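Local coordinates for solute Binding Protein BlMnBP1, Blac_00780 in complex with mannopentaose (Bifidobacterium, PDB 6I5W), which probably captures beta-manno-oligosaccharides outside the cell and delivers them to an ABC transporter for uptake by the bacterium, at residues A[22-27]-A[82-87]; A[140-145]-A[167-172]; A[202-207]-A[364-369]. One frame throughout, in Å; residues are numbered along the deposited sequence.

Contact 1 lies in the core: strand 22-27 and its parallel neighbour 84-86 share backbone hydrogen bonds, and methionines, isoleucines and rings fill in around them. Contact 2, on the opposite side of the chain's centre, is smaller and nearer the surface; residues 140-145 form a short helix that rests against the end of helix 155-168 with no direct hydrogen bond across, through a few carbon contacts and a bridging water. Contact 3 is partly buried and joins a helix end to the loop 364-369 through side-chain amides and waters, beside the bound mannose. Zinc appears at contacts 1 and 2, the sugar at contact 3. The three share no helix or strand, and none touches another.

Contact 1: residues A[22-27]-A[82-87]; sequences TTITFM and WDIMMI. With ZN (zinc ion), chain U.
M27 fits its sulfur between W82 CB, 3.7 Å from SD, and the M85 methyl, a Met-aromatic contact oblique to the indole. Its chain runs beside that of M85, both pointing the same way, and M85 CE rests on a face of the indole, 3.8 Å above the plane. Flexible, unbranched methionines suit this role, since they can bend at chi3 to follow the ring. Around F26 the fit differs: CG lies anti to the backbone N (chi1 177°), and from there the ring lies alongside 82-87, its edge meeting M86 SD, 3.8 Å from CE1, in a second Met-aromatic contact, while the I84 methyl CG2 fits close to CD1. W43 meets the same ring edge-to-face. At the start of the pair D83 swings its carboxylate back to I24 and T25; both its oxygens bind a zinc ion, which K317 and two waters also hold. T25 O accepts from two donors, D83 N and I84 N, the latter nearly straight (173°). Farther on, M27 N donates to I84 O at 2.8 Å, and M86 N gives a longer bond of 3.3 Å to M27 O. Strand 57-63 flanks 22-27 on its other edge, the parallel-strand order characteristic of the alpha/beta lobes of periplasmic-type solute-binding proteins.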
# COMPACT_ATOMS: atom_id res chain seq x y z
N THR A 22 16.14 -23.34 -14.64
CA THR A 22 16.19 -23.45 -13.19
C THR A 22 14.77 -23.34 -12.63
O THR A 22 13.79 -23.14 -13.36
CB THR A 22 17.09 -22.38 -12.56
OG1 THR A 22 17.13 -22.59 -11.15
CG2 THR A 22 16.57 -20.99 -12.84
N THR A 23 14.68 -23.48 -11.32
CA THR A 23 13.42 -23.33 -10.60
C THR A 23 13.60 -22.22 -9.58
O THR A 23 14.51 -22.29 -8.75
CB THR A 23 13.01 -24.62 -9.90
OG1 THR A 23 12.58 -25.57 -10.90
CG2 THR A 23 11.88 -24.32 -8.90
N ILE A 24 12.74 -21.20 -9.65
CA ILE A 24 12.78 -20.11 -8.70
C ILE A 24 11.50 -20.12 -7.87
O ILE A 24 10.44 -20.58 -8.31
CB ILE A 24 12.98 -18.73 -9.36
CG1 ILE A 24 11.95 -18.51 -10.45
CG2 ILE A 24 14.37 -18.58 -9.94
CD1 ILE A 24 12.11 -17.15 -11.13
N THR A 25 11.62 -19.64 -6.65
CA THR A 25 10.52 -19.61 -5.70
C THR A 25 10.13 -18.17 -5.43
O THR A 25 10.97 -17.34 -5.07
CB THR A 25 10.92 -20.35 -4.43
OG1 THR A 25 10.96 -21.76 -4.73
CG2 THR A 25 9.97 -20.06 -3.31
N PHE A 26 8.86 -17.88 -5.64
CA PHE A 26 8.27 -16.54 -5.55
C PHE A 26 7.36 -16.54 -4.34
O PHE A 26 6.35 -17.24 -4.33
CB PHE A 26 7.50 -16.25 -6.83
CG PHE A 26 6.79 -14.93 -6.87
CD1 PHE A 26 7.21 -13.87 -6.11
CD2 PHE A 26 5.64 -14.76 -7.66
CE1 PHE A 26 6.55 -12.66 -6.15
CE2 PHE A 26 4.97 -13.55 -7.71
CZ PHE A 26 5.43 -12.50 -6.96
N MET A 27 7.77 -15.84 -3.28
CA MET A 27 6.88 -15.57 -2.16
C MET A 27 6.12 -14.26 -2.39
O MET A 27 6.72 -13.24 -2.77
CB MET A 27 7.65 -15.45 -0.85
CG MET A 27 8.28 -16.73 -0.32
SD MET A 27 9.41 -16.29 1.04
CE MET A 27 8.31 -15.61 2.29
N TRP A 82 14.34 -18.95 -0.74
CA TRP A 82 13.44 -18.19 -1.58
C TRP A 82 14.29 -17.38 -2.55
O TRP A 82 15.42 -16.99 -2.23
CB TRP A 82 12.55 -17.26 -0.76
CG TRP A 82 13.40 -16.36 -0.04
CD1 TRP A 82 14.04 -16.60 1.13
CD2 TRP A 82 13.80 -15.04 -0.44
NE1 TRP A 82 14.79 -15.52 1.50
CE2 TRP A 82 14.67 -14.55 0.55
CE3 TRP A 82 13.49 -14.23 -1.54
CZ2 TRP A 82 15.24 -13.27 0.48
CZ3 TRP A 82 14.04 -12.95 -1.59
CH2 TRP A 82 14.93 -12.49 -0.60
N ASP A 83 13.72 -17.12 -3.71
CA ASP A 83 14.39 -16.36 -4.76
C ASP A 83 13.85 -14.96 -4.91
O ASP A 83 14.61 -13.99 -4.93
CB ASP A 83 14.26 -17.13 -6.09
CG ASP A 83 14.48 -18.63 -5.91
OD1 ASP A 83 13.59 -19.33 -5.36
OD2 ASP A 83 15.54 -19.14 -6.30
N ILE A 84 12.54 -14.83 -5.02
CA ILE A 84 11.90 -13.53 -5.02
C ILE A 84 10.92 -13.49 -3.87
O ILE A 84 10.16 -14.44 -3.66
CB ILE A 84 11.14 -13.23 -6.32
CG1 ILE A 84 12.04 -13.33 -7.56
CG2 ILE A 84 10.53 -11.81 -6.25
CD1 ILE A 84 11.22 -13.41 -8.82
N MET A 85 10.89 -12.36 -3.18
CA MET A 85 9.80 -12.04 -2.28
C MET A 85 9.34 -10.59 -2.51
O MET A 85 10.09 -9.73 -3.00
CB MET A 85 10.18 -12.27 -0.82
CG MET A 85 11.05 -11.22 -0.19
SD MET A 85 10.95 -11.32 1.65
CE MET A 85 11.53 -12.96 1.99
N MET A 86 8.09 -10.34 -2.18
CA MET A 86 7.62 -8.97 -1.97
C MET A 86 8.30 -8.41 -0.73
O MET A 86 8.36 -9.06 0.32
CB MET A 86 6.11 -8.98 -1.82
CG MET A 86 5.37 -9.63 -3.01
SD MET A 86 6.13 -9.19 -4.57
CE MET A 86 5.29 -7.71 -5.03
N ILE A 87 8.88 -7.22 -0.84
CA ILE A 87 9.74 -6.73 0.23
C ILE A 87 8.92 -6.29 1.44
O ILE A 87 7.98 -5.46 1.33
CB ILE A 87 10.64 -5.59 -0.28
CG1 ILE A 87 11.64 -6.13 -1.31
CG2 ILE A 87 11.39 -4.94 0.88
CD1 ILE A 87 12.37 -5.06 -2.12
ZN ZN U . 15.00 -20.90 -5.19
O HOH W 1 15.03 -22.29 -3.16
O HOH W 2 17.22 -20.55 -3.97

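Contact 2: residues A[140-145]-A[167-172]; sequences KKVFEE and EKTKAV. With ZN (zinc ion), chain B.
V142 and A171 touch where helix 140-145 packs against the chain leaving helix 155-168, and an ST turn at T169 shapes that exit. Such helix-to-loop packing belongs to an alpha/beta lobe of the solute-binding fold. Walking along the second segment, K168 comes first, its aliphatic CE approaching the carbonyl of E145 only loosely; a long, exposed lysine suits this rim. T169, the first residue beyond the helix, then turns its methyl CG2 to the first helix, 4.1 Å from V142 O and 4.2 Å from E145 CB. OG1 sits between the backbone N and the carbonyl carbon (chi1 86°), from where it accepts from A171 N at 3.0 Å and also bonds to I165 O in the preceding helical turn. With an alanine here, A171 N and I165 O would probably be left without the hydroxyl that joins them, the chain after the helix would be likely to shift, and the hollow between V142 and E145 would probably be filled less well. K170 follows with its backbone N donating to a water, which in turn donates to E145 OE2, the carboxylate that also pairs with K141 NZ in a salt bridge. A171, small enough to come close and backed by I165, completes the walk: its CB lies 3.7 Å from V142 CG1 and 4.2 Å from V142 CG2.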
# COMPACT_ATOMS: atom_id res chain seq x y z
N LYS A 140 -21.25 2.84 -4.98
CA LYS A 140 -22.00 3.97 -5.51
C LYS A 140 -23.50 3.77 -5.29
O LYS A 140 -24.22 4.75 -5.07
CB LYS A 140 -21.70 4.13 -7.00
CG LYS A 140 -20.23 4.39 -7.30
CD LYS A 140 -19.82 3.72 -8.62
CE LYS A 140 -18.82 4.56 -9.41
NZ LYS A 140 -18.89 4.25 -10.87
N LYS A 141 -23.98 2.53 -5.31
CA LYS A 141 -25.39 2.27 -5.11
C LYS A 141 -25.82 2.66 -3.70
O LYS A 141 -26.90 3.24 -3.51
CB LYS A 141 -25.69 0.79 -5.41
CG LYS A 141 -26.90 0.28 -4.65
CD LYS A 141 -27.27 -1.14 -5.00
CE LYS A 141 -27.92 -1.80 -3.77
NZ LYS A 141 -28.99 -0.97 -3.15
N VAL A 142 -24.99 2.36 -2.69
CA VAL A 142 -25.25 2.77 -1.31
C VAL A 142 -25.26 4.28 -1.18
O VAL A 142 -26.16 4.87 -0.56
CB VAL A 142 -24.21 2.12 -0.37
CG1 VAL A 142 -24.31 2.70 1.04
CG2 VAL A 142 -24.31 0.60 -0.39
N PHE A 143 -24.29 4.94 -1.82
CA PHE A 143 -24.25 6.40 -1.80
C PHE A 143 -25.49 7.01 -2.44
O PHE A 143 -26.02 8.00 -1.94
CB PHE A 143 -22.99 6.90 -2.53
CG PHE A 143 -21.80 7.06 -1.62
CD1 PHE A 143 -21.39 6.03 -0.81
CD2 PHE A 143 -21.11 8.25 -1.58
CE1 PHE A 143 -20.31 6.18 0.04
CE2 PHE A 143 -20.03 8.41 -0.75
CZ PHE A 143 -19.62 7.38 0.06
N GLU A 144 -25.96 6.44 -3.55
CA GLU A 144 -27.17 6.95 -4.20
C GLU A 144 -28.37 6.76 -3.30
O GLU A 144 -29.17 7.68 -3.11
CB GLU A 144 -27.37 6.23 -5.53
CG GLU A 144 -26.36 6.64 -6.57
CD GLU A 144 -26.21 5.65 -7.69
OE1 GLU A 144 -26.69 4.50 -7.54
OE2 GLU A 144 -25.63 6.04 -8.71
N GLU A 145 -28.52 5.57 -2.72
CA GLU A 145 -29.62 5.29 -1.82
C GLU A 145 -29.71 6.34 -0.72
O GLU A 145 -30.80 6.73 -0.32
CB GLU A 145 -29.43 3.92 -1.21
CG GLU A 145 -30.65 3.26 -0.68
CD GLU A 145 -30.67 1.79 -1.11
OE1 GLU A 145 -31.45 1.46 -2.04
OE2 GLU A 145 -29.88 0.99 -0.54
N GLU A 167 -28.39 6.40 8.61
CA GLU A 167 -29.81 6.73 8.82
C GLU A 167 -30.70 6.21 7.70
O GLU A 167 -31.80 5.72 7.96
CB GLU A 167 -29.98 8.23 8.92
CG GLU A 167 -29.35 8.85 10.17
CD GLU A 167 -29.73 10.32 10.34
OE1 GLU A 167 -30.24 10.93 9.38
OE2 GLU A 167 -29.52 10.85 11.45
N LYS A 168 -30.22 6.25 6.45
CA LYS A 168 -31.09 5.95 5.32
C LYS A 168 -30.88 4.58 4.69
O LYS A 168 -31.71 4.20 3.86
CB LYS A 168 -30.93 7.02 4.24
CG LYS A 168 -30.87 8.42 4.85
CD LYS A 168 -31.72 9.45 4.19
CE LYS A 168 -31.31 9.72 2.77
NZ LYS A 168 -31.71 11.09 2.30
N THR A 169 -29.82 3.83 5.05
CA THR A 169 -29.54 2.54 4.43
C THR A 169 -29.25 1.48 5.48
O THR A 169 -29.12 1.76 6.67
CB THR A 169 -28.36 2.60 3.46
OG1 THR A 169 -27.14 2.39 4.21
CG2 THR A 169 -28.25 3.93 2.78
N LYS A 170 -29.13 0.25 5.01
CA LYS A 170 -28.79 -0.90 5.84
C LYS A 170 -27.30 -1.23 5.81
O LYS A 170 -26.90 -2.26 6.35
CB LYS A 170 -29.57 -2.15 5.38
CG LYS A 170 -30.88 -1.83 4.74
CD LYS A 170 -31.51 -3.08 4.14
CE LYS A 170 -31.60 -4.22 5.16
NZ LYS A 170 -32.35 -5.40 4.62
N ALA A 171 -26.49 -0.38 5.19
CA ALA A 171 -25.09 -0.62 4.96
C ALA A 171 -24.24 -0.23 6.16
O ALA A 171 -24.58 0.68 6.89
CB ALA A 171 -24.63 0.17 3.76
N VAL A 172 -23.12 -0.94 6.35
CA VAL A 172 -22.12 -0.42 7.29
C VAL A 172 -21.51 0.80 6.63
O VAL A 172 -20.97 0.68 5.53
CB VAL A 172 -21.08 -1.46 7.65
CG1 VAL A 172 -20.08 -0.87 8.61
CG2 VAL A 172 -21.78 -2.67 8.29
ZN ZN B . -25.76 5.08 -10.42
O HOH W 3 -29.73 -0.42 1.96

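Contact 3: residues A[202-207]-A[364-369]; sequences MNQVLP and TDAPAK. With BMA (beta-D-mannopyranose), chain C.
The flat amide of N203 bonds in its own plane: ND2 points at A366 O, which lies 4° out of it, and the bond is 2.8 Å long and nearly straight (171°). A second bond runs from N203 ND2 to O3 of the bound mannose, while OD1 accepts from the sugar's O4. One asparagine thus reads two neighbouring hydroxyls and ties the loop to the helix, as befits a carbohydrate-binding pocket of a solute-binding protein. The Q204 amide is turned less squarely: P367 O sits 25° out of its plane, and NE2 reaches it at 2.9 Å. Across its other branch, OE1 lies against the aliphatic carbons of K369, which folds over the glutamine; the K369 ammonium makes a weak hydrogen bond to Q372. Glutamine, one methylene longer than asparagine, suits this more distant carbonyl, its chain extended beyond CG.

Nearer the sugar, D365 OD2 lies 3.6 Å from M202 CB, the two side chains crossing at a slant. D365 OD2 also comes within 3.4 Å of the mannose O2, a close approach rather than an assigned hydrogen bond. The small A368 fits its methyl beside N203 O. Waters bridge the two segments as well: one accepts from N203 N and donates to A366 O, giving that carbonyl a second donor beside ND2. Another links the segments farther along, accepting from K369 N at 2.8 Å and donating to N203 O at 3.3 Å.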
# COMPACT_ATOMS: atom_id res chain seq x y z
N MET A 202 6.47 13.11 4.36
CA MET A 202 6.73 11.79 4.92
C MET A 202 8.20 11.63 5.33
O MET A 202 8.50 11.08 6.39
CB MET A 202 6.35 10.72 3.89
CG MET A 202 6.34 9.26 4.38
SD MET A 202 5.24 8.99 5.78
CE MET A 202 4.02 7.86 5.12
N ASN A 203 9.13 12.10 4.50
CA ASN A 203 10.53 11.74 4.69
C ASN A 203 11.39 12.85 5.24
O ASN A 203 12.49 12.55 5.73
CB ASN A 203 11.13 11.25 3.38
CG ASN A 203 10.59 9.91 2.99
OD1 ASN A 203 10.37 9.05 3.85
ND2 ASN A 203 10.35 9.71 1.70
N GLN A 204 10.93 14.09 5.20
CA GLN A 204 11.66 15.23 5.75
C GLN A 204 10.95 15.87 6.93
O GLN A 204 11.53 15.94 8.02
CB GLN A 204 11.92 16.25 4.64
CG GLN A 204 12.48 15.61 3.37
CD GLN A 204 12.95 16.65 2.35
OE1 GLN A 204 13.28 17.79 2.70
NE2 GLN A 204 12.98 16.25 1.08
N VAL A 205 9.68 16.29 6.77
CA VAL A 205 9.01 17.10 7.79
C VAL A 205 8.65 16.24 9.01
O VAL A 205 8.97 16.57 10.16
CB VAL A 205 7.75 17.74 7.20
CG1 VAL A 205 6.97 18.50 8.25
CG2 VAL A 205 8.08 18.67 6.04
N LEU A 206 7.99 15.11 8.76
CA LEU A 206 7.50 14.26 9.84
C LEU A 206 8.55 13.81 10.83
O LEU A 206 8.26 13.81 12.03
CB LEU A 206 6.82 13.04 9.18
CG LEU A 206 6.40 11.93 10.13
CD1 LEU A 206 5.52 12.43 11.19
CD2 LEU A 206 5.70 10.88 9.29
N PRO A 207 9.74 13.34 10.40
CA PRO A 207 10.76 12.92 11.37
C PRO A 207 11.56 14.07 11.97
O PRO A 207 12.36 13.84 12.87
CB PRO A 207 11.67 11.99 10.54
CG PRO A 207 11.61 12.55 9.16
CD PRO A 207 10.17 13.07 9.00
N THR A 364 4.14 12.06 -5.37
CA THR A 364 5.00 10.99 -4.88
C THR A 364 5.87 11.57 -3.77
O THR A 364 6.50 12.63 -3.96
CB THR A 364 5.88 10.44 -6.01
OG1 THR A 364 6.50 11.54 -6.72
CG2 THR A 364 5.03 9.64 -7.00
N ASP A 365 5.90 10.90 -2.63
CA ASP A 365 6.80 11.29 -1.56
C ASP A 365 8.21 11.52 -2.08
O ASP A 365 8.82 10.68 -2.77
CB ASP A 365 6.79 10.22 -0.47
CG ASP A 365 5.48 10.18 0.27
OD1 ASP A 365 4.81 11.21 0.23
OD2 ASP A 365 5.11 9.14 0.88
N ALA A 366 8.74 12.70 -1.75
CA ALA A 366 10.11 13.01 -2.06
C ALA A 366 11.07 12.25 -1.13
O ALA A 366 10.72 11.89 0.01
CB ALA A 366 10.36 14.50 -1.91
N PRO A 367 12.29 11.99 -1.59
CA PRO A 367 13.29 11.36 -0.73
C PRO A 367 13.66 12.26 0.44
O PRO A 367 13.45 13.47 0.45
CB PRO A 367 14.48 11.15 -1.66
CG PRO A 367 14.34 12.24 -2.67
CD PRO A 367 12.85 12.39 -2.89
N ALA A 368 14.20 11.62 1.47
CA ALA A 368 14.77 12.37 2.56
C ALA A 368 15.92 13.24 2.04
O ALA A 368 16.41 13.06 0.93
CB ALA A 368 15.24 11.42 3.66
N LYS A 369 16.37 14.18 2.85
CA LYS A 369 17.61 14.86 2.51
C LYS A 369 18.78 13.88 2.63
O LYS A 369 18.70 12.81 3.28
CB LYS A 369 17.84 16.06 3.42
CG LYS A 369 16.71 17.10 3.36
CD LYS A 369 16.64 17.85 4.66
CE LYS A 369 15.22 18.23 5.01
NZ LYS A 369 14.95 17.91 6.46
C1 BMA C . 6.71 4.13 1.87
C2 BMA C . 7.41 5.11 0.95
C3 BMA C . 8.57 5.81 1.67
C4 BMA C . 8.43 5.97 3.18
C5 BMA C . 7.77 4.76 3.82
C6 BMA C . 7.49 4.96 5.30
O2 BMA C . 6.53 6.09 0.48
O3 BMA C . 8.79 7.11 1.11
O4 BMA C . 9.73 6.14 3.74
O5 BMA C . 6.54 4.60 3.15
O6 BMA C . 7.76 3.73 5.97
O HOH W 4 4.91 13.34 1.85
O HOH W 5 8.72 12.76 1.75
O HOH W 6 15.20 14.34 5.34